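Local structure of geranyltranstransferase (Agrobacterium tumefaciens, 2H8O) at residues A[80-94]-A[107-119]. The protein probably catalyses the condensation of geranyl diphosphate with isopentenyl diphosphate to give farnesyl diphosphate, as a geranyltranstransferase of the polyprenyl synthetase family. Numbering follows the deposited sequence.
Sequences GVLNGGKRLRPFLVI and GLHVGAALECLHC
Glu115 meets Arg87 and Pro90 with every part of its side chain. CB lies against Pro90 CG, and CG against Arg87 NH1 and CD, the chains crossing at about a right angle. A bend at chi2 turns the carboxylate between the two residues; Glu115 CD lies 3.7 Å from both Arg87 CD and Arg87 NH1. OE1 sits 3.1 Å from Pro90 CD and accepts from a water held by Arg89 N and NH1. OE2 takes Arg87 NH1 at 2.8 Å in a salt bridge (N-H...O angle 165°); the donor arrives on the anti side, slightly out of the carboxylate plane, with the guanidinium almost perpendicular to it. A second water donates to OE2 and Gly84 O while accepting from Arg87 N. Three partners hold the Arg87 guanidinium: Glu115, Val81 O (from NH1 and NH2) and Glu51 of helix 34-57 (from NE).

The Arg89 guanidinium lies flat on one face of His118, centres 3.8 Å apart and planes at 8°, while His118 NE2, at the ring edge, donates to Gly84 O at 3.3 Å. Val93 enters a hole among Gly107, Val110, Gly111 and Leu114. Segments 88-94 and 107-119 of helices 88-99 and 104-125, axes 8.1 Å apart at 155°, thus form an antiparallel pair in the all-helical prenyl synthase fold, whose Gly-Gly-Lys-Arg-Leu-Arg-Pro motif runs from the loop after helix 71-82 into the first turn of helix 88-99.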
loop_
_atom_site.group_PDB
_atom_site.type_symbol
_atom_site.label_atom_id
_atom_site.label_comp_id
_atom_site.label_asym_id
_atom_site.label_seq_id
_atom_site.Cartn_x
_atom_site.Cartn_y
_atom_site.Cartn_z
ATOM N N GLY A 80 -16.691 -1.721 0.701
ATOM C CA GLY A 80 -15.767 -2.620 0.028
ATOM C C GLY A 80 -15.478 -3.857 0.857
ATOM O O GLY A 80 -15.410 -4.974 0.343
ATOM N N VAL A 81 -15.323 -3.659 2.161
ATOM C CA VAL A 81 -15.091 -4.773 3.088
ATOM C C VAL A 81 -16.358 -5.631 3.266
ATOM O O VAL A 81 -16.282 -6.856 3.271
ATOM C CB VAL A 81 -14.532 -4.278 4.426
ATOM C CG1 VAL A 81 -14.435 -5.396 5.444
ATOM C CG2 VAL A 81 -13.145 -3.666 4.230
ATOM N N LEU A 82 -17.513 -5.000 3.367
ATOM C CA LEU A 82 -18.789 -5.720 3.465
ATOM C C LEU A 82 -18.978 -6.722 2.330
ATOM O O LEU A 82 -19.451 -7.840 2.560
ATOM C CB LEU A 82 -19.956 -4.722 3.447
ATOM C CG LEU A 82 -21.313 -5.366 3.707
ATOM C CD1 LEU A 82 -21.385 -5.823 5.144
ATOM C CD2 LEU A 82 -22.396 -4.352 3.383
ATOM N N ASN A 83 -18.579 -6.326 1.122
ATOM C CA ASN A 83 -18.735 -7.137 -0.105
ATOM C C ASN A 83 -17.641 -8.167 -0.368
ATOM O O ASN A 83 -17.636 -8.786 -1.440
ATOM C CB ASN A 83 -18.715 -6.230 -1.349
ATOM C CG ASN A 83 -19.940 -5.354 -1.490
ATOM O OD1 ASN A 83 -19.906 -4.368 -2.255
ATOM N ND2 ASN A 83 -21.024 -5.692 -0.794
ATOM N N GLY A 84 -16.699 -8.323 0.563
ATOM C CA GLY A 84 -15.474 -9.079 0.328
ATOM C C GLY A 84 -15.544 -10.585 0.290
ATOM O O GLY A 84 -14.582 -11.240 -0.167
ATOM N N GLY A 85 -16.661 -11.143 0.761
ATOM C CA GLY A 85 -16.879 -12.589 0.707
ATOM C C GLY A 85 -16.753 -13.311 2.032
ATOM O O GLY A 85 -16.987 -12.742 3.090
ATOM N N LYS A 86 -16.354 -14.581 1.949
ATOM C CA LYS A 86 -16.462 -15.506 3.065
ATOM C C LYS A 86 -15.245 -15.538 4.018
ATOM O O LYS A 86 -15.236 -16.319 4.976
ATOM C CB LYS A 86 -16.735 -16.918 2.524
ATOM C CG LYS A 86 -18.054 -17.036 1.738
ATOM C CD LYS A 86 -19.220 -16.344 2.426
ATOM C CE LYS A 86 -20.576 -16.852 1.934
ATOM N NZ LYS A 86 -20.966 -18.137 2.604
ATOM N N ARG A 87 -14.249 -14.686 3.780
ATOM C CA ARG A 87 -13.133 -14.493 4.693
ATOM C C ARG A 87 -12.201 -15.718 4.787
ATOM O O ARG A 87 -11.600 -15.974 5.818
ATOM C CB ARG A 87 -13.602 -14.075 6.094
ATOM C CG ARG A 87 -14.722 -13.060 6.113
ATOM C CD ARG A 87 -14.405 -11.751 5.388
ATOM N NE ARG A 87 -15.536 -10.848 5.529
ATOM C CZ ARG A 87 -15.689 -9.684 4.902
ATOM N NH1 ARG A 87 -14.781 -9.246 4.046
ATOM N NH2 ARG A 87 -16.791 -8.974 5.125
ATOM N N LEU A 88 -12.020 -16.412 3.675
ATOM C CA LEU A 88 -11.067 -17.526 3.630
ATOM C C LEU A 88 -9.648 -17.092 3.974
ATOM O O LEU A 88 -8.904 -17.831 4.629
ATOM C CB LEU A 88 -11.083 -18.180 2.249
ATOM C CG LEU A 88 -10.097 -19.320 2.066
ATOM C CD1 LEU A 88 -10.426 -20.467 3.008
ATOM C CD2 LEU A 88 -10.062 -19.784 0.612
ATOM N N ARG A 89 -9.224 -15.925 3.491
ATOM C CA ARG A 89 -7.831 -15.521 3.718
ATOM C C ARG A 89 -7.524 -15.293 5.229
ATOM O O ARG A 89 -6.567 -15.871 5.756
ATOM C CB ARG A 89 -7.454 -14.342 2.817
ATOM C CG ARG A 89 -7.414 -14.807 1.365
ATOM C CD ARG A 89 -7.432 -13.680 0.356
ATOM N NE ARG A 89 -7.640 -14.182 -1.007
ATOM C CZ ARG A 89 -8.814 -14.576 -1.488
ATOM N NH1 ARG A 89 -9.924 -14.531 -0.738
ATOM N NH2 ARG A 89 -8.897 -15.014 -2.732
ATOM N N PRO A 90 -8.346 -14.486 5.931
ATOM C CA PRO A 90 -8.184 -14.430 7.383
ATOM C C PRO A 90 -8.295 -15.785 8.090
ATOM O O PRO A 90 -7.575 -16.032 9.049
ATOM C CB PRO A 90 -9.311 -13.504 7.847
ATOM C CG PRO A 90 -9.927 -12.962 6.685
ATOM C CD PRO A 90 -9.340 -13.513 5.444
ATOM N N PHE A 91 -9.194 -16.647 7.620
ATOM C CA PHE A 91 -9.334 -17.975 8.185
ATOM C C PHE A 91 -7.986 -18.688 8.165
ATOM O O PHE A 91 -7.552 -19.291 9.166
ATOM C CB PHE A 91 -10.373 -18.789 7.411
ATOM C CG PHE A 91 -10.356 -20.239 7.735
ATOM C CD1 PHE A 91 -11.195 -20.768 8.701
ATOM C CD2 PHE A 91 -9.480 -21.095 7.079
ATOM C CE1 PHE A 91 -11.153 -22.136 8.985
ATOM C CE2 PHE A 91 -9.450 -22.446 7.381
ATOM C CZ PHE A 91 -10.277 -22.952 8.313
ATOM N N LEU A 92 -7.315 -18.621 7.012
ATOM C CA LEU A 92 -6.054 -19.330 6.837
ATOM C C LEU A 92 -4.953 -18.759 7.741
ATOM O O LEU A 92 -4.154 -19.514 8.329
ATOM C CB LEU A 92 -5.625 -19.328 5.362
ATOM C CG LEU A 92 -6.513 -20.166 4.424
ATOM C CD1 LEU A 92 -6.230 -19.816 2.958
ATOM C CD2 LEU A 92 -6.330 -21.660 4.676
ATOM N N VAL A 93 -4.910 -17.439 7.885
ATOM C CA VAL A 93 -3.960 -16.810 8.809
ATOM C C VAL A 93 -4.202 -17.280 10.261
ATOM O O VAL A 93 -3.288 -17.785 10.959
ATOM C CB VAL A 93 -4.009 -15.286 8.734
ATOM C CG1 VAL A 93 -3.048 -14.693 9.774
ATOM C CG2 VAL A 93 -3.663 -14.793 7.313
ATOM N N ILE A 94 -5.440 -17.131 10.702
ATOM C CA ILE A 94 -5.834 -17.507 12.057
ATOM C C ILE A 94 -5.492 -18.972 12.328
ATOM O O ILE A 94 -4.955 -19.319 13.386
ATOM C CB ILE A 94 -7.351 -17.251 12.252
ATOM C CG1 ILE A 94 -7.634 -15.733 12.272
ATOM C CG2 ILE A 94 -7.856 -17.917 13.549
ATOM C CD1 ILE A 94 -9.074 -15.366 12.051
ATOM N N GLY A 107 -2.585 -13.098 15.065
ATOM C CA GLY A 107 -3.250 -13.761 13.937
ATOM C C GLY A 107 -4.492 -13.039 13.441
ATOM O O GLY A 107 -4.697 -12.880 12.233
ATOM N N LEU A 108 -5.312 -12.578 14.384
ATOM C CA LEU A 108 -6.520 -11.834 14.044
ATOM C C LEU A 108 -6.187 -10.501 13.351
ATOM O O LEU A 108 -6.815 -10.139 12.351
ATOM C CB LEU A 108 -7.357 -11.601 15.296
ATOM C CG LEU A 108 -8.742 -11.023 15.071
ATOM C CD1 LEU A 108 -9.631 -12.006 14.322
ATOM C CD2 LEU A 108 -9.365 -10.618 16.401
ATOM N N HIS A 109 -5.194 -9.780 13.875
ATOM C CA HIS A 109 -4.795 -8.492 13.286
ATOM C C HIS A 109 -4.236 -8.690 11.891
ATOM O O HIS A 109 -4.605 -7.968 10.964
ATOM C CB HIS A 109 -3.787 -7.782 14.194
ATOM C CG HIS A 109 -4.449 -7.016 15.285
ATOM N ND1 HIS A 109 -5.161 -7.632 16.292
ATOM C CD2 HIS A 109 -4.609 -5.689 15.471
ATOM C CE1 HIS A 109 -5.708 -6.713 17.069
ATOM N NE2 HIS A 109 -5.387 -5.525 16.594
ATOM N N VAL A 110 -3.339 -9.671 11.734
ATOM C CA VAL A 110 -2.764 -9.930 10.391
ATOM C C VAL A 110 -3.827 -10.422 9.405
ATOM O O VAL A 110 -3.830 -10.005 8.249
ATOM C CB VAL A 110 -1.575 -10.887 10.474
ATOM C CG1 VAL A 110 -1.053 -11.232 9.088
ATOM C CG2 VAL A 110 -0.499 -10.245 11.337
ATOM N N GLY A 111 -4.756 -11.263 9.865
ATOM C CA GLY A 111 -5.883 -11.682 9.029
ATOM C C GLY A 111 -6.713 -10.491 8.575
ATOM O O GLY A 111 -7.101 -10.399 7.410
ATOM N N ALA A 112 -6.994 -9.565 9.491
ATOM C CA ALA A 112 -7.756 -8.361 9.139
ATOM C C ALA A 112 -7.029 -7.524 8.086
ATOM O O ALA A 112 -7.632 -7.023 7.157
ATOM C CB ALA A 112 -8.076 -7.513 10.379
ATOM N N ALA A 113 -5.725 -7.356 8.277
ATOM C CA ALA A 113 -4.893 -6.647 7.313
ATOM C C ALA A 113 -4.988 -7.282 5.950
ATOM O O ALA A 113 -5.203 -6.591 4.933
ATOM C CB ALA A 113 -3.455 -6.641 7.752
ATOM N N LEU A 114 -4.825 -8.602 5.917
ATOM C CA LEU A 114 -4.874 -9.330 4.649
ATOM C C LEU A 114 -6.243 -9.198 3.985
ATOM O O LEU A 114 -6.354 -9.057 2.752
ATOM C CB LEU A 114 -4.514 -10.795 4.871
ATOM C CG LEU A 114 -4.555 -11.707 3.640
ATOM C CD1 LEU A 114 -3.623 -11.183 2.518
ATOM C CD2 LEU A 114 -4.206 -13.142 4.029
ATOM N N GLU A 115 -7.296 -9.218 4.799
ATOM C CA GLU A 115 -8.632 -9.026 4.269
ATOM C C GLU A 115 -8.835 -7.627 3.676
ATOM O O GLU A 115 -9.505 -7.461 2.628
ATOM C CB GLU A 115 -9.686 -9.353 5.334
ATOM C CG GLU A 115 -11.117 -9.467 4.785
ATOM C CD GLU A 115 -11.360 -10.556 3.730
ATOM O OE1 GLU A 115 -10.511 -11.445 3.513
ATOM O OE2 GLU A 115 -12.434 -10.547 3.102
ATOM N N CYS A 116 -8.300 -6.600 4.340
ATOM C CA CYS A 116 -8.379 -5.249 3.791
ATOM C C CYS A 116 -7.738 -5.227 2.408
ATOM O O CYS A 116 -8.262 -4.643 1.482
ATOM C CB CYS A 116 -7.664 -4.228 4.666
ATOM S SG CYS A 116 -8.603 -3.749 6.112
ATOM N N LEU A 117 -6.579 -5.882 2.279
ATOM C CA LEU A 117 -5.881 -5.899 0.989
ATOM C C LEU A 117 -6.713 -6.680 -0.049
ATOM O O LEU A 117 -6.902 -6.223 -1.182
ATOM C CB LEU A 117 -4.460 -6.447 1.171
ATOM C CG LEU A 117 -3.500 -6.123 0.007
ATOM C CD1 LEU A 117 -2.042 -5.984 0.467
ATOM C CD2 LEU A 117 -3.679 -7.120 -1.103
ATOM N N HIS A 118 -7.170 -7.872 0.321
ATOM C CA HIS A 118 -8.055 -8.603 -0.578
ATOM C C HIS A 118 -9.224 -7.722 -1.060
ATOM O O HIS A 118 -9.530 -7.655 -2.246
ATOM C CB HIS A 118 -8.574 -9.880 0.113
ATOM C CG HIS A 118 -9.668 -10.563 -0.639
ATOM N ND1 HIS A 118 -9.491 -11.091 -1.907
ATOM C CD2 HIS A 118 -10.957 -10.805 -0.299
ATOM C CE1 HIS A 118 -10.633 -11.627 -2.308
ATOM N NE2 HIS A 118 -11.539 -11.461 -1.353
ATOM N N CYS A 119 -9.883 -7.042 -0.137
ATOM C CA CYS A 119 -11.036 -6.240 -0.485
ATOM C C CYS A 119 -10.669 -5.046 -1.363
ATOM O O CYS A 119 -11.438 -4.679 -2.247
ATOM C CB CYS A 119 -11.792 -5.795 0.753
ATOM S SG CYS A 119 -12.588 -7.179 1.629
HETATM O O HOH W 1 -14.584 -5.452 -2.139
HETATM O O HOH W 2 -13.337 -12.709 1.854
HETATM O O HOH W 3 -10.641 -13.719 2.024
#